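Local atomic coordinates of succinate-semialdehyde dehydrogenase (PDB entry 4OGD), a protein that catalyses the NADP+-dependent oxidation of succinic semialdehyde to succinate as a member of the aldehyde dehydrogenase family. Residues S166-V171 against S180-F185; L322-E327 against K352-Y357; L118-G123 against N448-Y453; Y7-E12 against W292-D297. All coordinates share one frame; numbering follows the deposited sequence.

Interaction 1: residues S166-V171 against S180-F185; sequences SFEELV and SITNLF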
loop_
_atom_site.group_PDB
_atom_site.type_symbol
_atom_site.label_atom_id
_atom_site.label_comp_id
_atom_site.label_asym_id
_atom_site.label_seq_id
_atom_site.Cartn_x
_atom_site.Cartn_y
_atom_site.Cartn_z
ATOM N N SER A 166 -9.712 11.452 25.218
ATOM C CA SER A 166 -10.120 10.364 26.098
ATOM C C SER A 166 -9.633 9.006 25.605
ATOM O O SER A 166 -9.483 8.081 26.398
ATOM C CB SER A 166 -11.638 10.345 26.276
ATOM O OG SER A 166 -12.310 10.135 25.042
ATOM N N PHE A 167 -9.395 8.867 24.300
ATOM C CA PHE A 167 -8.896 7.595 23.799
ATOM C C PHE A 167 -7.472 7.354 24.295
ATOM O O PHE A 167 -7.140 6.257 24.768
ATOM C CB PHE A 167 -8.959 7.509 22.265
ATOM C CG PHE A 167 -8.806 6.099 21.738
ATOM C CD1 PHE A 167 -7.548 5.504 21.647
ATOM C CD2 PHE A 167 -9.922 5.362 21.367
ATOM C CE1 PHE A 167 -7.414 4.202 21.182
ATOM C CE2 PHE A 167 -9.797 4.066 20.901
ATOM C CZ PHE A 167 -8.543 3.487 20.800
ATOM N N GLU A 168 -6.632 8.379 24.199
ATOM C CA GLU A 168 -5.299 8.314 24.791
ATOM C C GLU A 168 -5.381 8.006 26.285
ATOM O O GLU A 168 -4.642 7.162 26.780
ATOM C CB GLU A 168 -4.520 9.616 24.576
ATOM C CG GLU A 168 -3.150 9.598 25.263
ATOM C CD GLU A 168 -2.407 10.914 25.155
ATOM O OE1 GLU A 168 -2.553 11.611 24.136
ATOM O OE2 GLU A 168 -1.677 11.264 26.105
ATOM N N GLU A 169 -6.290 8.673 26.990
ATOM C CA GLU A 169 -6.443 8.461 28.435
ATOM C C GLU A 169 -6.852 7.023 28.749
ATOM O O GLU A 169 -6.376 6.428 29.726
ATOM C CB GLU A 169 -7.457 9.457 29.014
ATOM C CG GLU A 169 -6.912 10.875 29.082
ATOM C CD GLU A 169 -7.982 11.932 29.294
ATOM O OE1 GLU A 169 -9.182 11.590 29.320
ATOM O OE2 GLU A 169 -7.605 13.113 29.446
ATOM N N LEU A 170 -7.744 6.479 27.923
ATOM C CA LEU A 170 -8.191 5.092 28.038
ATOM C C LEU A 170 -7.024 4.107 27.956
ATOM O O LEU A 170 -6.907 3.184 28.772
ATOM C CB LEU A 170 -9.204 4.793 26.929
ATOM C CG LEU A 170 -9.591 3.342 26.621
ATOM C CD1 LEU A 170 -10.320 2.702 27.799
ATOM C CD2 LEU A 170 -10.445 3.254 25.360
ATOM N N VAL A 171 -6.172 4.296 26.957
ATOM C CA VAL A 171 -5.068 3.376 26.714
ATOM C C VAL A 171 -4.039 3.438 27.852
ATOM O O VAL A 171 -3.503 2.410 28.276
ATOM C CB VAL A 171 -4.445 3.636 25.319
ATOM C CG1 VAL A 171 -3.114 2.928 25.158
ATOM C CG2 VAL A 171 -5.423 3.197 24.240
ATOM N N SER A 180 2.225 4.534 23.540
ATOM C CA SER A 180 1.515 3.505 22.769
ATOM C C SER A 180 0.546 4.161 21.773
ATOM O O SER A 180 0.475 3.780 20.597
ATOM C CB SER A 180 0.776 2.528 23.692
ATOM O OG SER A 180 1.698 1.755 24.453
ATOM N N ILE A 181 -0.196 5.146 22.255
ATOM C CA ILE A 181 -0.896 6.068 21.371
ATOM C C ILE A 181 -0.890 7.453 22.006
ATOM O O ILE A 181 -1.042 7.591 23.224
ATOM C CB ILE A 181 -2.340 5.586 21.020
ATOM C CG1 ILE A 181 -2.934 6.457 19.903
ATOM C CG2 ILE A 181 -3.244 5.563 22.254
ATOM C CD1 ILE A 181 -4.207 5.887 19.296
ATOM N N THR A 182 -0.674 8.480 21.193
ATOM C CA THR A 182 -0.697 9.846 21.698
ATOM C C THR A 182 -1.548 10.706 20.783
ATOM O O THR A 182 -1.343 10.736 19.562
ATOM C CB THR A 182 0.710 10.445 21.779
ATOM O OG1 THR A 182 1.562 9.572 22.531
ATOM C CG2 THR A 182 0.673 11.820 22.447
ATOM N N ASN A 183 -2.516 11.398 21.369
ATOM C CA ASN A 183 -3.326 12.322 20.598
ATOM C C ASN A 183 -2.534 13.596 20.285
ATOM O O ASN A 183 -1.817 14.118 21.142
ATOM C CB ASN A 183 -4.603 12.678 21.357
ATOM C CG ASN A 183 -5.428 13.690 20.616
ATOM O OD1 ASN A 183 -5.744 13.494 19.444
ATOM N ND2 ASN A 183 -5.734 14.810 21.268
ATOM N N LEU A 184 -2.667 14.096 19.059
ATOM C CA LEU A 184 -1.974 15.318 18.657
ATOM C C LEU A 184 -2.953 16.432 18.291
ATOM O O LEU A 184 -3.574 16.394 17.224
ATOM C CB LEU A 184 -1.069 15.046 17.451
ATOM C CG LEU A 184 -0.172 13.813 17.446
ATOM C CD1 LEU A 184 0.586 13.747 16.126
ATOM C CD2 LEU A 184 0.801 13.829 18.618
ATOM N N PHE A 185 -3.104 17.421 19.170
ATOM C CA PHE A 185 -3.904 18.591 18.831
ATOM C C PHE A 185 -3.020 19.517 18.001
ATOM O O PHE A 185 -2.469 20.493 18.513
ATOM C CB PHE A 185 -4.401 19.308 20.096
ATOM C CG PHE A 185 -5.539 18.601 20.805
ATOM C CD1 PHE A 185 -6.600 18.060 20.089
ATOM C CD2 PHE A 185 -5.547 18.487 22.189
ATOM C CE1 PHE A 185 -7.639 17.417 20.733
ATOM C CE2 PHE A 185 -6.594 17.847 22.845
ATOM C CZ PHE A 185 -7.640 17.312 22.115
HETATM O O HOH W 1 -1.696 14.174 23.972
#
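Glu-168 and Asn-183 show how a helix can satisfy the backbone of an edge strand in a Rossmann-type beta-alpha-beta unit, here strand 152-155, helix 161-173 and strand 181-183. Helix and strand run roughly antiparallel, and the Glu-168 side chain spans the gap between them. Its CB faces the strand, in loose contact with the backbone of Asn-183. CG rests 3.6 Å from Ile-181 O, placed there by a first torsion that sets it opposite the backbone N (chi1 177°). The chain stays extended, bringing CD over the backbone of Thr-182, 4.0 Å from its CA. At the tip, OE1 accepts the bond from Asn-183 N (2.8 Å, N-H...O angle 158°) on the anti side of the carboxylate, 28° out of its plane. A backbone N-H on the strand's outer side is thereby satisfied, while Thr-182 bonds inward to Met-152 and Leu-154 of the next strand. Beside this polar bridge, Ile-181 presents two separate branches to the helix. Its CD1 meets the Phe-167 ring obliquely, 4.1 Å from CE1, and its CG2 packs 3.8 Å from Val-171 CG2. Phe-142 of helix 136-148 touches both Val-171 and Ile-181, extending this apolar packing. At the polar end a water donates to Glu-168 OE1 at 2.7 Å and to Asn-183 O at 2.8 Å, joining carboxylate to strand a second time.

Interaction 2: residues L322-E327 against K352-Y357; sequences LDHGAE and KDNPIY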
loop_
_atom_site.group_PDB
_atom_site.type_symbol
_atom_site.label_atom_id
_atom_site.label_comp_id
_atom_site.label_asym_id
_atom_site.label_seq_id
_atom_site.Cartn_x
_atom_site.Cartn_y
_atom_site.Cartn_z
ATOM N N LEU A 322 -31.846 19.709 -7.141
ATOM C CA LEU A 322 -33.107 20.227 -7.661
ATOM C C LEU A 322 -32.889 21.288 -8.736
ATOM O O LEU A 322 -33.640 21.346 -9.718
ATOM C CB LEU A 322 -33.961 20.787 -6.522
ATOM C CG LEU A 322 -34.241 19.787 -5.400
ATOM C CD1 LEU A 322 -35.039 20.436 -4.275
ATOM C CD2 LEU A 322 -34.964 18.551 -5.928
ATOM N N ASP A 323 -31.866 22.119 -8.551
ATOM C CA ASP A 323 -31.542 23.158 -9.524
ATOM C C ASP A 323 -31.118 22.553 -10.858
ATOM O O ASP A 323 -31.212 23.201 -11.902
ATOM C CB ASP A 323 -30.449 24.093 -8.996
ATOM C CG ASP A 323 -30.953 25.043 -7.918
ATOM O OD1 ASP A 323 -32.164 25.031 -7.617
ATOM O OD2 ASP A 323 -30.130 25.814 -7.382
ATOM N N HIS A 324 -30.654 21.307 -10.825
ATOM C CA HIS A 324 -30.236 20.626 -12.042
ATOM C C HIS A 324 -31.232 19.577 -12.523
ATOM O O HIS A 324 -30.882 18.703 -13.318
ATOM C CB HIS A 324 -28.838 20.027 -11.868
ATOM C CG HIS A 324 -27.748 21.049 -11.890
ATOM N ND1 HIS A 324 -27.000 21.317 -13.020
ATOM C CD2 HIS A 324 -27.293 21.890 -10.932
ATOM C CE1 HIS A 324 -26.126 22.268 -12.750
ATOM N NE2 HIS A 324 -26.281 22.635 -11.488
ATOM N N GLY A 325 -32.466 19.657 -12.027
ATOM C CA GLY A 325 -33.575 18.903 -12.592
ATOM C C GLY A 325 -34.061 17.662 -11.861
ATOM O O GLY A 325 -34.910 16.934 -12.373
ATOM N N ALA A 326 -33.533 17.407 -10.669
ATOM C CA ALA A 326 -33.967 16.247 -9.904
ATOM C C ALA A 326 -35.356 16.475 -9.320
ATOM O O ALA A 326 -35.796 17.619 -9.170
ATOM C CB ALA A 326 -32.965 15.933 -8.793
ATOM N N GLU A 327 -36.036 15.388 -8.978
ATOM C CA GLU A 327 -37.368 15.477 -8.391
ATOM C C GLU A 327 -37.307 15.374 -6.872
ATOM O O GLU A 327 -36.676 14.459 -6.335
ATOM C CB GLU A 327 -38.279 14.373 -8.945
ATOM C CG GLU A 327 -39.654 14.344 -8.282
ATOM C CD GLU A 327 -40.520 13.186 -8.740
ATOM O OE1 GLU A 327 -40.024 12.302 -9.475
ATOM O OE2 GLU A 327 -41.711 13.159 -8.362
ATOM N N LYS A 352 -27.256 12.098 -15.757
ATOM C CA LYS A 352 -25.795 12.131 -15.705
ATOM C C LYS A 352 -25.193 13.531 -15.741
ATOM O O LYS A 352 -24.067 13.740 -15.284
ATOM C CB LYS A 352 -25.204 11.276 -16.814
ATOM C CG LYS A 352 -25.427 9.805 -16.608
ATOM C CD LYS A 352 -24.814 9.028 -17.744
ATOM C CE LYS A 352 -25.116 7.559 -17.629
ATOM N NZ LYS A 352 -24.554 6.824 -18.799
ATOM N N ASP A 353 -25.939 14.488 -16.280
ATOM C CA ASP A 353 -25.467 15.865 -16.342
ATOM C C ASP A 353 -25.772 16.618 -15.055
ATOM O O ASP A 353 -25.391 17.779 -14.903
ATOM C CB ASP A 353 -26.095 16.580 -17.535
ATOM C CG ASP A 353 -27.520 16.149 -17.774
ATOM O OD1 ASP A 353 -27.851 15.824 -18.936
ATOM O OD2 ASP A 353 -28.304 16.122 -16.801
ATOM N N ASN A 354 -26.455 15.945 -14.129
ATOM C CA ASN A 354 -26.712 16.494 -12.801
ATOM C C ASN A 354 -25.529 16.124 -11.913
ATOM O O ASN A 354 -25.224 14.947 -11.757
ATOM C CB ASN A 354 -28.011 15.901 -12.242
ATOM C CG ASN A 354 -28.494 16.604 -10.982
ATOM O OD1 ASN A 354 -27.703 16.963 -10.114
ATOM N ND2 ASN A 354 -29.806 16.788 -10.875
ATOM N N PRO A 355 -24.846 17.126 -11.342
ATOM C CA PRO A 355 -23.641 16.854 -10.548
ATOM C C PRO A 355 -23.888 15.848 -9.425
ATOM O O PRO A 355 -23.010 15.035 -9.125
ATOM C CB PRO A 355 -23.303 18.221 -9.954
ATOM C CG PRO A 355 -23.864 19.194 -10.929
ATOM C CD PRO A 355 -25.128 18.569 -11.446
ATOM N N ILE A 356 -25.077 15.893 -8.832
ATOM C CA ILE A 356 -25.402 15.022 -7.703
ATOM C C ILE A 356 -25.503 13.529 -8.108
ATOM O O ILE A 356 -25.372 12.638 -7.266
ATOM C CB ILE A 356 -26.656 15.559 -6.944
ATOM C CG1 ILE A 356 -26.346 16.939 -6.349
ATOM C CG2 ILE A 356 -27.110 14.615 -5.839
ATOM C CD1 ILE A 356 -25.148 16.947 -5.383
ATOM N N TYR A 357 -25.679 13.250 -9.402
ATOM C CA TYR A 357 -25.657 11.872 -9.901
ATOM C C TYR A 357 -24.402 11.139 -9.434
ATOM O O TYR A 357 -24.440 9.937 -9.173
ATOM C CB TYR A 357 -25.705 11.864 -11.438
ATOM C CG TYR A 357 -26.011 10.519 -12.080
ATOM C CD1 TYR A 357 -25.002 9.589 -12.324
ATOM C CD2 TYR A 357 -27.302 10.198 -12.475
ATOM C CE1 TYR A 357 -25.282 8.367 -12.931
ATOM C CE2 TYR A 357 -27.590 8.984 -13.081
ATOM C CZ TYR A 357 -26.579 8.071 -13.302
ATOM O OH TYR A 357 -26.894 6.867 -13.911
#
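His-324 lays one face of its imidazole against Pro-355, just where a Schellman motif ends helix 308-323. Pro-355 CD sits 3.8 Å from the ring centroid and only 17° off its normal, a CH-pi contact displaced toward the CG-ND1 side of the ring, with CD 3.6 Å from His-324 CG. The two side chains cross nearly at a right angle, so the proline offers one corner and not its flat side. His-324 is the first residue to leave helical geometry, and Gly-325 follows with positive phi as the C-prime residue. The motif is closed by Gly-325 N bonding to Leu-322 O and by Ala-326 N bonding to Ala-321 O.

Asn-354 approaches this helix end from the facing loop. With chi1 at -169° its amide swings across to the helix, and ND2 donates to Ala-321 O, so one terminal carbonyl receives both a backbone and a side-chain donor. On the way ND2 lies alongside the imidazole stem, 3.5 Å from His-324 CB. The other amide atom turns back on its own chain: OD1 accepts from Ile-356 N at 3.1 Å, forming an Asx turn that leads into the 3-10 segment 355-357. Holding the amide at both O and N probably fixes its rotation. Next along the loop, Ile-356 packs on Leu-320 and Ala-321 of the same helix. Ala-326, whose N-H closes the motif, also meets the amide, its CB lying 3.9 Å from Asn-354 ND2.

Interaction 3: residues L118-G123 against N448-Y453; sequences LKQSTG and NEHLIY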
loop_
_atom_site.group_PDB
_atom_site.type_symbol
_atom_site.label_atom_id
_atom_site.label_comp_id
_atom_site.label_asym_id
_atom_site.label_seq_id
_atom_site.Cartn_x
_atom_site.Cartn_y
_atom_site.Cartn_z
ATOM N N LEU A 118 9.236 -13.203 8.508
ATOM C CA LEU A 118 8.734 -12.748 9.790
ATOM C C LEU A 118 7.782 -11.589 9.557
ATOM O O LEU A 118 7.799 -10.966 8.491
ATOM C CB LEU A 118 9.901 -12.305 10.671
ATOM C CG LEU A 118 10.958 -13.390 10.893
ATOM C CD1 LEU A 118 12.170 -12.810 11.592
ATOM C CD2 LEU A 118 10.382 -14.543 11.709
ATOM N N LYS A 119 6.933 -11.314 10.543
ATOM C CA LYS A 119 6.083 -10.133 10.494
ATOM C C LYS A 119 6.499 -9.234 11.634
ATOM O O LYS A 119 6.239 -9.528 12.800
ATOM C CB LYS A 119 4.607 -10.513 10.587
ATOM C CG LYS A 119 4.100 -11.225 9.347
ATOM C CD LYS A 119 2.715 -11.825 9.554
ATOM C CE LYS A 119 2.238 -12.493 8.275
ATOM N NZ LYS A 119 0.952 -13.240 8.461
ATOM N N GLN A 120 7.177 -8.145 11.297
ATOM C CA GLN A 120 7.820 -7.328 12.312
ATOM C C GLN A 120 7.282 -5.910 12.331
ATOM O O GLN A 120 6.760 -5.416 11.323
ATOM C CB GLN A 120 9.336 -7.313 12.074
ATOM C CG GLN A 120 9.967 -8.699 12.181
ATOM C CD GLN A 120 11.464 -8.661 12.047
ATOM O OE1 GLN A 120 11.990 -8.132 11.073
ATOM N NE2 GLN A 120 12.165 -9.201 13.040
ATOM N N SER A 121 7.399 -5.253 13.481
ATOM C CA SER A 121 7.052 -3.839 13.566
ATOM C C SER A 121 8.002 -3.015 12.713
ATOM O O SER A 121 9.108 -3.459 12.379
ATOM C CB SER A 121 7.120 -3.354 15.013
ATOM O OG SER A 121 8.445 -3.486 15.507
ATOM N N THR A 122 7.566 -1.810 12.368
ATOM C CA THR A 122 8.365 -0.912 11.550
ATOM C C THR A 122 8.678 0.426 12.205
ATOM O O THR A 122 9.733 1.000 11.947
ATOM C CB THR A 122 7.710 -0.677 10.179
ATOM O OG1 THR A 122 6.338 -0.296 10.356
ATOM C CG2 THR A 122 7.760 -1.952 9.359
ATOM N N GLY A 123 7.784 0.923 13.054
ATOM C CA GLY A 123 8.008 2.222 13.665
ATOM C C GLY A 123 6.752 2.949 14.101
ATOM O O GLY A 123 5.758 2.318 14.450
ATOM N N ASN A 448 6.622 -5.190 8.557
ATOM C CA ASN A 448 7.723 -5.548 7.689
ATOM C C ASN A 448 7.649 -7.049 7.512
ATOM O O ASN A 448 7.890 -7.814 8.454
ATOM C CB ASN A 448 9.049 -5.142 8.351
ATOM C CG ASN A 448 10.266 -5.715 7.648
ATOM O OD1 ASN A 448 10.166 -6.250 6.543
ATOM N ND2 ASN A 448 11.432 -5.599 8.291
ATOM N N GLU A 449 7.288 -7.463 6.309
ATOM C CA GLU A 449 7.330 -8.874 5.946
ATOM C C GLU A 449 8.779 -9.159 5.579
ATOM O O GLU A 449 9.241 -8.830 4.489
ATOM C CB GLU A 449 6.351 -9.166 4.807
ATOM C CG GLU A 449 4.886 -9.024 5.251
ATOM C CD GLU A 449 3.963 -8.479 4.172
ATOM O OE1 GLU A 449 4.329 -7.492 3.498
ATOM O OE2 GLU A 449 2.851 -9.033 3.996
ATOM N N HIS A 450 9.503 -9.736 6.531
ATOM C CA HIS A 450 10.962 -9.809 6.474
ATOM C C HIS A 450 11.391 -11.213 6.080
ATOM O O HIS A 450 11.257 -12.153 6.869
ATOM C CB HIS A 450 11.506 -9.444 7.862
ATOM C CG HIS A 450 13.002 -9.439 7.977
ATOM N ND1 HIS A 450 13.639 -8.980 9.110
ATOM C CD2 HIS A 450 13.983 -9.841 7.131
ATOM C CE1 HIS A 450 14.946 -9.099 8.960
ATOM N NE2 HIS A 450 15.183 -9.608 7.764
ATOM N N LEU A 451 11.899 -11.350 4.856
ATOM C CA LEU A 451 12.351 -12.634 4.329
ATOM C C LEU A 451 13.669 -13.039 4.967
ATOM O O LEU A 451 14.587 -12.227 5.057
ATOM C CB LEU A 451 12.554 -12.540 2.812
ATOM C CG LEU A 451 13.293 -13.695 2.138
ATOM C CD1 LEU A 451 12.437 -14.954 2.155
ATOM C CD2 LEU A 451 13.636 -13.308 0.702
ATOM N N ILE A 452 13.743 -14.293 5.413
ATOM C CA ILE A 452 15.009 -14.914 5.806
ATOM C C ILE A 452 15.243 -16.116 4.902
ATOM O O ILE A 452 14.400 -17.019 4.820
ATOM C CB ILE A 452 14.988 -15.393 7.267
ATOM C CG1 ILE A 452 14.452 -14.297 8.183
ATOM C CG2 ILE A 452 16.391 -15.852 7.685
ATOM C CD1 ILE A 452 15.373 -13.138 8.322
ATOM N N TYR A 453 16.382 -16.140 4.220
ATOM C CA TYR A 453 16.634 -17.170 3.217
ATOM C C TYR A 453 17.997 -17.822 3.396
ATOM O O TYR A 453 19.007 -17.130 3.510
ATOM C CB TYR A 453 16.539 -16.579 1.810
ATOM C CG TYR A 453 16.832 -17.583 0.719
ATOM C CD1 TYR A 453 15.972 -18.643 0.485
ATOM C CD2 TYR A 453 17.967 -17.472 -0.071
ATOM C CE1 TYR A 453 16.228 -19.570 -0.505
ATOM C CE2 TYR A 453 18.235 -18.400 -1.070
ATOM C CZ TYR A 453 17.359 -19.443 -1.283
ATOM O OH TYR A 453 17.618 -20.371 -2.271
HETATM O O HOH W 2 11.155 -3.584 10.578
#
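Gln-120 and His-450 lie on one face of an antiparallel sheet, with Leu-118 and Asn-448, and are joined through their ends. The Gln-120 amide stands 52° from the imidazole plane. His-450 ND1 donates to Gln-120 OE1 (2.7 Å, 163°): the oxygen lies in the ring plane, but the N-H reaches it from above the amide's carbonyl plane. The other two nitrogens turn to the second subunit, Gln-120 NE2 bonding to Ala-405 O and His-450 NE2 to Ser-412 OG of that chain, so both flat groups are gripped from two sides. Beneath them, Leu-118 with His-450 and Gln-120 with Asn-448 form hydrogen-bonded pairs, such as Leu-118 N to His-450 O at 2.8 Å. Past the strand's end, Thr-122 CG2 rests 3.6 Å from Asn-448 CB. Asn-448 ND2 bonds to Thr-409 O of the second subunit and, at 3.1 Å, to a water that donates to Ser-121 O. This matches the oligomerisation arm of aldehyde dehydrogenases: strand 113-120 lies between strands 106-107 and 448-455, Arg-40 of helix 22-41 touches Gln-120, and Leu-451 to Tyr-453 continue the sheet in parallel pairing with a strand of the other subunit.

Interaction 4: residues Y7-E12 against W292-D297; sequences YPYTNE and WGDPMD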
loop_
_atom_site.group_PDB
_atom_site.type_symbol
_atom_site.label_atom_id
_atom_site.label_comp_id
_atom_site.label_asym_id
_atom_site.label_seq_id
_atom_site.Cartn_x
_atom_site.Cartn_y
_atom_site.Cartn_z
ATOM N N TYR A 7 -21.507 20.914 21.081
ATOM C CA TYR A 7 -22.592 19.936 21.021
ATOM C C TYR A 7 -23.520 20.229 19.843
ATOM O O TYR A 7 -24.136 21.294 19.794
ATOM C CB TYR A 7 -23.385 19.988 22.331
ATOM C CG TYR A 7 -24.368 18.860 22.557
ATOM C CD1 TYR A 7 -24.268 17.661 21.866
ATOM C CD2 TYR A 7 -25.404 19.000 23.476
ATOM C CE1 TYR A 7 -25.169 16.634 22.083
ATOM C CE2 TYR A 7 -26.313 17.978 23.698
ATOM C CZ TYR A 7 -26.187 16.800 23.004
ATOM O OH TYR A 7 -27.082 15.788 23.227
ATOM N N PRO A 8 -23.617 19.299 18.882
ATOM C CA PRO A 8 -24.463 19.556 17.711
ATOM C C PRO A 8 -25.958 19.690 18.007
ATOM O O PRO A 8 -26.695 20.122 17.128
ATOM C CB PRO A 8 -24.206 18.328 16.825
ATOM C CG PRO A 8 -22.832 17.908 17.182
ATOM C CD PRO A 8 -22.763 18.110 18.682
ATOM N N TYR A 9 -26.414 19.313 19.196
ATOM C CA TYR A 9 -27.835 19.425 19.493
ATOM C C TYR A 9 -28.199 20.833 19.948
ATOM O O TYR A 9 -29.297 21.307 19.676
ATOM C CB TYR A 9 -28.258 18.391 20.537
ATOM C CG TYR A 9 -29.712 18.479 20.950
ATOM C CD1 TYR A 9 -30.723 18.490 20.001
ATOM C CD2 TYR A 9 -30.068 18.523 22.291
ATOM C CE1 TYR A 9 -32.054 18.567 20.368
ATOM C CE2 TYR A 9 -31.393 18.595 22.671
ATOM C CZ TYR A 9 -32.381 18.616 21.705
ATOM O OH TYR A 9 -33.709 18.689 22.071
ATOM N N THR A 10 -27.263 21.500 20.616
ATOM C CA THR A 10 -27.515 22.817 21.199
ATOM C C THR A 10 -26.636 23.903 20.590
ATOM O O THR A 10 -26.858 25.093 20.831
ATOM C CB THR A 10 -27.276 22.809 22.718
ATOM O OG1 THR A 10 -25.894 22.521 22.987
ATOM C CG2 THR A 10 -28.166 21.778 23.402
ATOM N N ASN A 11 -25.639 23.481 19.809
ATOM C CA ASN A 11 -24.653 24.380 19.207
ATOM C C ASN A 11 -23.874 25.145 20.266
ATOM O O ASN A 11 -23.473 26.287 20.051
ATOM C CB ASN A 11 -25.302 25.345 18.198
ATOM C CG ASN A 11 -24.296 25.925 17.214
ATOM O OD1 ASN A 11 -23.342 25.254 16.817
ATOM N ND2 ASN A 11 -24.499 27.183 16.826
ATOM N N GLU A 12 -23.656 24.503 21.409
ATOM C CA GLU A 12 -22.980 25.142 22.531
ATOM C C GLU A 12 -21.616 24.524 22.876
ATOM O O GLU A 12 -21.424 23.309 22.799
ATOM C CB GLU A 12 -23.908 25.166 23.747
ATOM C CG GLU A 12 -23.411 24.451 24.993
ATOM C CD GLU A 12 -24.409 24.555 26.132
ATOM O OE1 GLU A 12 -24.169 23.971 27.214
ATOM O OE2 GLU A 12 -25.448 25.225 25.938
ATOM N N TRP A 292 -36.677 13.221 14.871
ATOM C CA TRP A 292 -35.479 13.977 15.215
ATOM C C TRP A 292 -35.604 14.626 16.574
ATOM O O TRP A 292 -36.712 14.875 17.061
ATOM C CB TRP A 292 -35.125 15.021 14.151
ATOM C CG TRP A 292 -36.260 15.899 13.746
ATOM C CD1 TRP A 292 -36.642 17.072 14.330
ATOM C CD2 TRP A 292 -37.161 15.676 12.655
ATOM N NE1 TRP A 292 -37.734 17.591 13.668
ATOM C CE2 TRP A 292 -38.069 16.753 12.636
ATOM C CE3 TRP A 292 -37.286 14.668 11.689
ATOM C CZ2 TRP A 292 -39.092 16.852 11.687
ATOM C CZ3 TRP A 292 -38.303 14.764 10.747
ATOM C CH2 TRP A 292 -39.193 15.850 10.755
ATOM N N GLY A 293 -34.462 14.889 17.194
ATOM C CA GLY A 293 -34.452 15.533 18.492
ATOM C C GLY A 293 -33.186 15.259 19.273
ATOM O O GLY A 293 -32.119 15.028 18.698
ATOM N N ASP A 294 -33.325 15.296 20.592
ATOM C CA ASP A 294 -32.223 15.122 21.534
ATOM C C ASP A 294 -31.558 13.753 21.351
ATOM O O ASP A 294 -32.173 12.736 21.629
ATOM C CB ASP A 294 -32.813 15.245 22.946
ATOM C CG ASP A 294 -31.777 15.122 24.041
ATOM O OD1 ASP A 294 -30.593 14.855 23.744
ATOM O OD2 ASP A 294 -32.164 15.286 25.223
ATOM N N PRO A 295 -30.292 13.717 20.892
ATOM C CA PRO A 295 -29.671 12.399 20.674
ATOM C C PRO A 295 -29.442 11.593 21.962
ATOM O O PRO A 295 -29.206 10.386 21.881
ATOM C CB PRO A 295 -28.332 12.741 20.002
ATOM C CG PRO A 295 -28.022 14.126 20.468
ATOM C CD PRO A 295 -29.376 14.822 20.554
ATOM N N MET A 296 -29.535 12.229 23.126
ATOM C CA MET A 296 -29.434 11.484 24.381
ATOM C C MET A 296 -30.743 10.785 24.746
ATOM O O MET A 296 -30.750 9.868 25.565
ATOM C CB MET A 296 -28.969 12.385 25.531
ATOM C CG MET A 296 -27.533 12.895 25.401
ATOM S SD MET A 296 -26.248 11.622 25.435
ATOM C CE MET A 296 -26.328 11.112 27.152
ATOM N N ASP A 297 -31.843 11.208 24.124
ATOM C CA ASP A 297 -33.171 10.673 24.418
ATOM C C ASP A 297 -33.362 9.356 23.679
ATOM O O ASP A 297 -33.193 9.305 22.463
ATOM C CB ASP A 297 -34.225 11.686 23.954
ATOM C CG ASP A 297 -35.637 11.366 24.439
ATOM O OD1 ASP A 297 -36.018 10.179 24.550
ATOM O OD2 ASP A 297 -36.380 12.334 24.698
HETATM O O HOH W 3 -28.734 16.221 25.290
#
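A type I beta turn from Asp-294 to Asp-297, with an Asx turn at Asp-294, forms the surface against which Tyr-7 and Tyr-9 of the N-terminal loop pack. The Tyr-9 ring lies over the start of this turn: Asp-294 CA is 3.6 Å from the ring centroid and 16° off its normal, a CH-pi contact over the face, while the carboxylate plane is turned only 9° from the ring. Pro-295 CD adds an off-centre contact, 3.7 Å from Tyr-9 CG. Tyr-7 and Pro-295 point at each other from opposite directions, Tyr-7 OH 3.4 Å from Pro-295 CG and also touching Met-296 CG. One face of the Tyr-7 ring takes Tyr-9 CB, so the two tyrosines pack on each other as well as on the turn. A water links Tyr-7 OH, at 2.7 Å, to Asp-294 OD1, to which it donates. The same OD1 accepts from Met-296 N at 2.9 Å, closing the Asx turn. The contact thus joins the link between strands 4-7 and 12-16 to the connection from helix 276-288 to helix 308-323, with Thr-71 of helix 63-74 touching Tyr-7, Pro-295 and Met-296, and His-337 meeting the Tyr-9 ring.

How the interactions relate
From the N terminus, residues 7-12 open interaction 4 and residues 118-123 open interaction 3. Interaction 1 then closes a short local loop within the Rossmann-type region, nested inside both. Interaction 4 closes at 292-297, tying the N-terminal loop to the connection before helix 308-323. Interaction 2 follows in series, fastening that helix's end to the loop before strand 365-371, still within the long loop of interaction 3. That loop closes only at 448-453, where the last strand pairs with strand 113-120, so interactions 3 and 4 cross. Interactions 2 and 3 lie on opposite sides of the chain's centre, their centres about 51 Å apart, whereas the nearest atoms of interactions 1 and 3 are about 8 Å apart.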